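PDB 4BG2: PATF from Prochloron didemni, which probably acts in the making of patellamides, cyanobactin natural products, and resembles prenyltransferases. Local coordinates for residues G46-G58 and E294-C306. Residues are numbered along the deposited sequence; the frame is centred on the assembly and turned at random. Where two conformers were deposited one is given.
Sequences GSCSVESSCQVEG and ENFCFYYDQWDEC
Strands 48-57 and 295-303 run antiparallel, their axes approaching to 4.6 Å, and their backbone ladder joins the first and last strands of a ten-strand sheet, closing it into a barrel consistent with the PT barrel of prenyltransferase-like proteins. On the face bearing Ser49, Glu51 and Ser53, Asp301 uses both carboxylate oxygens: Ser49 OG donates to the syn lone pair of OD1 at 3.1 Å, while Trp303 NE1, with OD2 in its ring plane, reaches that oxygen from above the carboxylate plane. Ser49 and Asp301 stand on the same face of the sheet, so a short hydroxyl can reach the acid, and Ser49 CB also packs against the indole. With an alanine in place of Asp301, the Ser49 hydroxyl and the Trp303 N-H would probably both lose this acceptor, and the indole would be held less firmly in its orientation. Further along, Ser53 CB lies over a face of Tyr299, 3.7 Å from the ring centroid, and its OG bonds to Arg65 of strand 60-70.

On the other face, Phe296 and Tyr300 both have CG between backbone N and carbonyl carbon (chi1 62° and 65°), which swings their rings over Val56 CB and Ser52 CB. A water links Val50 O, Ser52 OG and Gln302 OE1.

Beyond the strand end, Asp304 accepts Ser47 OG at OD1 (2.8 Å) and Cys48 N at OD2 (2.8 Å), and OD2 also pairs with Arg15. Small serines under aromatic rings and acids gripped by several donors thus fasten the barrel's closing seam.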
loop_
_atom_site.group_PDB
_atom_site.type_symbol
_atom_site.label_atom_id
_atom_site.label_comp_id
_atom_site.label_asym_id
_atom_site.label_seq_id
_atom_site.Cartn_x
_atom_site.Cartn_y
_atom_site.Cartn_z
ATOM N N GLY A 46 -19.024 7.216 -0.605
ATOM C CA GLY A 46 -18.802 7.075 0.831
ATOM C C GLY A 46 -17.536 7.787 1.270
ATOM O O GLY A 46 -17.057 8.683 0.599
ATOM N N SER A 47 -16.990 7.373 2.400
ATOM C CA SER A 47 -15.820 8.012 2.965
ATOM C C SER A 47 -14.600 7.182 2.591
ATOM O O SER A 47 -14.618 5.957 2.725
ATOM C CB SER A 47 -15.969 8.081 4.486
ATOM O OG SER A 47 -14.868 8.745 5.069
ATOM N N CYS A 48 -13.549 7.861 2.144
ATOM C CA CYS A 48 -12.303 7.236 1.743
ATOM C C CYS A 48 -11.129 7.640 2.618
ATOM O O CYS A 48 -11.119 8.709 3.221
ATOM C CB CYS A 48 -11.976 7.625 0.309
ATOM S SG CYS A 48 -13.024 6.813 -0.928
ATOM N N SER A 49 -10.135 6.766 2.664
ATOM C CA SER A 49 -8.824 7.118 3.167
ATOM C C SER A 49 -7.864 7.253 1.992
ATOM O O SER A 49 -7.950 6.506 1.010
ATOM C CB SER A 49 -8.333 6.090 4.193
ATOM O OG SER A 49 -7.531 5.118 3.571
ATOM N N VAL A 50 -6.993 8.248 2.052
ATOM C CA VAL A 50 -5.979 8.439 1.041
ATOM C C VAL A 50 -4.642 8.202 1.687
ATOM O O VAL A 50 -4.293 8.889 2.665
ATOM C CB VAL A 50 -5.999 9.860 0.449
ATOM C CG1 VAL A 50 -4.884 10.019 -0.580
ATOM C CG2 VAL A 50 -7.358 10.185 -0.150
ATOM N N GLU A 51 -3.918 7.202 1.198
ATOM C CA GLU A 51 -2.598 6.871 1.741
ATOM C C GLU A 51 -1.564 7.304 0.742
ATOM O O GLU A 51 -1.382 6.645 -0.286
ATOM C CB GLU A 51 -2.440 5.368 2.017
ATOM C CG GLU A 51 -1.192 5.042 2.852
ATOM C CD GLU A 51 -1.140 3.592 3.364
ATOM O OE1 GLU A 51 -1.674 2.706 2.684
ATOM O OE2 GLU A 51 -0.527 3.324 4.437
ATOM N N SER A 52 -0.927 8.432 1.011
ATOM C CA SER A 52 0.122 8.957 0.155
ATOM C C SER A 52 1.484 8.442 0.656
ATOM O O SER A 52 1.648 8.145 1.831
ATOM C CB SER A 52 0.114 10.492 0.173
ATOM O OG SER A 52 -1.168 11.041 -0.107
ATOM N N SER A 53 2.478 8.403 -0.209
ATOM C CA SER A 53 3.812 8.027 0.230
ATOM C C SER A 53 4.914 8.634 -0.631
ATOM O O SER A 53 4.667 9.185 -1.724
ATOM C CB SER A 53 3.924 6.510 0.267
ATOM O OG SER A 53 3.771 5.957 -1.030
ATOM N N CYS A 54 6.123 8.556 -0.105
ATOM C CA CYS A 54 7.330 8.943 -0.816
ATOM C C CYS A 54 8.311 7.813 -0.736
ATOM O O CYS A 54 8.631 7.324 0.356
ATOM C CB CYS A 54 7.946 10.187 -0.207
ATOM S SG CYS A 54 6.883 11.636 -0.320
ATOM N N GLN A 55 8.760 7.352 -1.889
ATOM C CA GLN A 55 9.840 6.363 -1.936
ATOM C C GLN A 55 11.137 7.137 -1.994
ATOM O O GLN A 55 11.347 7.950 -2.901
ATOM C CB GLN A 55 9.717 5.464 -3.149
ATOM C CG GLN A 55 10.803 4.410 -3.265
ATOM C CD GLN A 55 10.425 3.354 -4.281
ATOM O OE1 GLN A 55 10.460 3.599 -5.489
ATOM N NE2 GLN A 55 10.034 2.185 -3.800
ATOM N N VAL A 56 12.000 6.875 -1.018
ATOM C CA VAL A 56 13.283 7.543 -0.932
ATOM C C VAL A 56 14.418 6.599 -1.296
ATOM O O VAL A 56 14.467 5.453 -0.831
ATOM C CB VAL A 56 13.505 8.102 0.480
ATOM C CG1 VAL A 56 14.892 8.716 0.593
ATOM C CG2 VAL A 56 12.419 9.137 0.815
ATOM N N GLU A 57 15.366 7.114 -2.081
ATOM C CA GLU A 57 16.526 6.331 -2.491
ATOM C C GLU A 57 17.751 7.242 -2.466
ATOM O O GLU A 57 18.041 7.948 -3.433
ATOM C CB GLU A 57 16.276 5.731 -3.879
ATOM C CG GLU A 57 16.724 4.289 -4.012
ATOM C CD GLU A 57 16.338 3.665 -5.341
ATOM O OE1 GLU A 57 17.146 3.806 -6.292
ATOM O OE2 GLU A 57 15.257 3.021 -5.422
ATOM N N GLY A 58 18.420 7.268 -1.319
ATOM C CA GLY A 58 19.492 8.207 -1.090
ATOM C C GLY A 58 18.964 9.631 -1.104
ATOM O O GLY A 58 18.196 10.028 -0.222
ATOM N N GLU A 294 18.361 5.220 4.277
ATOM C CA GLU A 294 18.595 5.861 2.986
ATOM C C GLU A 294 17.600 5.368 1.924
ATOM O O GLU A 294 17.268 6.102 0.985
ATOM C CB GLU A 294 20.030 5.576 2.526
ATOM C CG GLU A 294 21.106 6.276 3.365
ATOM C CD GLU A 294 21.419 7.727 2.942
ATOM O OE1 GLU A 294 20.803 8.300 1.990
ATOM O OE2 GLU A 294 22.297 8.331 3.591
ATOM N N ASN A 295 17.161 4.117 2.071
ATOM C CA ASN A 295 16.307 3.463 1.118
ATOM C C ASN A 295 15.081 2.914 1.831
ATOM O O ASN A 295 15.177 1.946 2.589
ATOM C CB ASN A 295 17.069 2.348 0.422
ATOM C CG ASN A 295 18.273 2.862 -0.337
ATOM O OD1 ASN A 295 18.128 3.558 -1.333
ATOM N ND2 ASN A 295 19.475 2.532 0.142
ATOM N N PHE A 296 13.942 3.552 1.597
ATOM C CA PHE A 296 12.724 3.251 2.339
ATOM C C PHE A 296 11.549 3.957 1.708
ATOM O O PHE A 296 11.716 4.834 0.874
ATOM C CB PHE A 296 12.830 3.685 3.823
ATOM C CG PHE A 296 13.024 5.157 4.008
ATOM C CD1 PHE A 296 14.293 5.720 3.885
ATOM C CD2 PHE A 296 11.948 5.983 4.289
ATOM C CE1 PHE A 296 14.473 7.082 4.034
ATOM C CE2 PHE A 296 12.122 7.352 4.416
ATOM C CZ PHE A 296 13.393 7.895 4.314
ATOM N N CYS A 297 10.361 3.565 2.139
ATOM C CA CYS A 297 9.128 4.246 1.778
ATOM C C CYS A 297 8.437 4.756 3.013
ATOM O O CYS A 297 8.374 4.061 4.009
ATOM C CB CYS A 297 8.189 3.277 1.077
ATOM S SG CYS A 297 8.634 3.005 -0.617
ATOM N N PHE A 298 7.921 5.972 2.944
ATOM C CA PHE A 298 7.236 6.615 4.055
ATOM C C PHE A 298 5.768 6.880 3.638
ATOM O O PHE A 298 5.505 7.635 2.718
ATOM C CB PHE A 298 7.982 7.906 4.335
ATOM C CG PHE A 298 7.679 8.536 5.673
ATOM C CD1 PHE A 298 6.380 8.732 6.103
ATOM C CD2 PHE A 298 8.719 8.997 6.466
ATOM C CE1 PHE A 298 6.112 9.340 7.333
ATOM C CE2 PHE A 298 8.465 9.623 7.684
ATOM C CZ PHE A 298 7.157 9.784 8.126
ATOM N N TYR A 299 4.835 6.291 4.370
ATOM C CA TYR A 299 3.406 6.337 4.064
ATOM C C TYR A 299 2.734 7.167 5.141
ATOM O O TYR A 299 3.126 7.095 6.291
ATOM C CB TYR A 299 2.837 4.911 4.107
ATOM C CG TYR A 299 3.251 4.038 2.965
ATOM C CD1 TYR A 299 4.429 3.312 2.983
ATOM C CD2 TYR A 299 2.445 3.956 1.813
ATOM C CE1 TYR A 299 4.795 2.498 1.891
ATOM C CE2 TYR A 299 2.802 3.156 0.740
ATOM C CZ TYR A 299 3.960 2.438 0.778
ATOM O OH TYR A 299 4.283 1.678 -0.332
ATOM N N TYR A 300 1.734 7.952 4.770
ATOM C CA TYR A 300 0.841 8.564 5.729
ATOM C C TYR A 300 -0.584 8.501 5.184
ATOM O O TYR A 300 -0.790 8.581 3.966
ATOM C CB TYR A 300 1.281 9.997 6.071
ATOM C CG TYR A 300 1.219 10.981 4.941
ATOM C CD1 TYR A 300 2.277 11.125 4.064
ATOM C CD2 TYR A 300 0.117 11.795 4.774
ATOM C CE1 TYR A 300 2.226 12.049 3.035
ATOM C CE2 TYR A 300 0.065 12.728 3.758
ATOM C CZ TYR A 300 1.114 12.837 2.884
ATOM O OH TYR A 300 1.036 13.742 1.857
ATOM N N ASP A 301 -1.551 8.375 6.093
ATOM C CA ASP A 301 -2.939 8.081 5.780
ATOM C C ASP A 301 -3.814 9.209 6.284
ATOM O O ASP A 301 -3.701 9.622 7.452
ATOM C CB ASP A 301 -3.328 6.760 6.446
ATOM C CG ASP A 301 -4.708 6.233 6.011
ATOM O OD1 ASP A 301 -5.248 6.638 4.955
ATOM O OD2 ASP A 301 -5.258 5.368 6.739
ATOM N N GLN A 302 -4.668 9.728 5.399
ATOM C CA GLN A 302 -5.589 10.798 5.723
ATOM C C GLN A 302 -7.021 10.375 5.400
ATOM O O GLN A 302 -7.273 9.733 4.360
ATOM C CB GLN A 302 -5.203 12.058 4.958
ATOM C CG GLN A 302 -3.876 12.647 5.413
ATOM C CD GLN A 302 -3.442 13.829 4.570
ATOM O OE1 GLN A 302 -3.111 13.660 3.405
ATOM N NE2 GLN A 302 -3.409 15.018 5.163
ATOM N N TRP A 303 -7.949 10.706 6.302
ATOM C CA TRP A 303 -9.353 10.328 6.165
ATOM C C TRP A 303 -10.166 11.547 5.733
ATOM O O TRP A 303 -10.079 12.616 6.335
ATOM C CB TRP A 303 -9.893 9.670 7.462
ATOM C CG TRP A 303 -9.328 8.232 7.685
ATOM C CD1 TRP A 303 -8.089 7.753 7.278
ATOM C CD2 TRP A 303 -9.966 7.126 8.375
ATOM N NE1 TRP A 303 -7.945 6.436 7.650
ATOM C CE2 TRP A 303 -9.068 6.027 8.326
ATOM C CE3 TRP A 303 -11.205 6.956 9.020
ATOM C CZ2 TRP A 303 -9.374 4.781 8.895
ATOM C CZ3 TRP A 303 -11.501 5.721 9.592
ATOM C CH2 TRP A 303 -10.588 4.649 9.521
ATOM N N ASP A 304 -10.965 11.378 4.673
ATOM C CA ASP A 304 -11.635 12.514 4.037
ATOM C C ASP A 304 -12.791 13.114 4.822
ATOM O O ASP A 304 -13.389 14.075 4.381
ATOM C CB ASP A 304 -12.055 12.166 2.604
ATOM C CG ASP A 304 -13.164 11.114 2.540
ATOM O OD1 ASP A 304 -13.838 10.813 3.557
ATOM O OD2 ASP A 304 -13.384 10.606 1.421
ATOM N N GLU A 305 -13.117 12.546 5.974
ATOM C CA GLU A 305 -14.046 13.183 6.898
ATOM C C GLU A 305 -13.344 14.139 7.872
ATOM O O GLU A 305 -14.011 14.785 8.660
ATOM C CB GLU A 305 -14.816 12.111 7.675
ATOM C CG GLU A 305 -15.488 11.082 6.772
ATOM C CD GLU A 305 -16.993 11.136 6.803
ATOM O OE1 GLU A 305 -17.530 12.216 6.458
ATOM O OE2 GLU A 305 -17.632 10.097 7.142
ATOM N N CYS A 306 -12.014 14.234 7.824
ATOM C CA CYS A 306 -11.280 15.217 8.637
ATOM C C CYS A 306 -11.255 16.543 7.889
ATOM O O CYS A 306 -11.952 17.477 8.268
ATOM C CB CYS A 306 -9.848 14.771 8.917
ATOM S SG CYS A 306 -8.781 16.079 9.632
HETATM O O HOH W 1 -2.646 11.166 2.418
#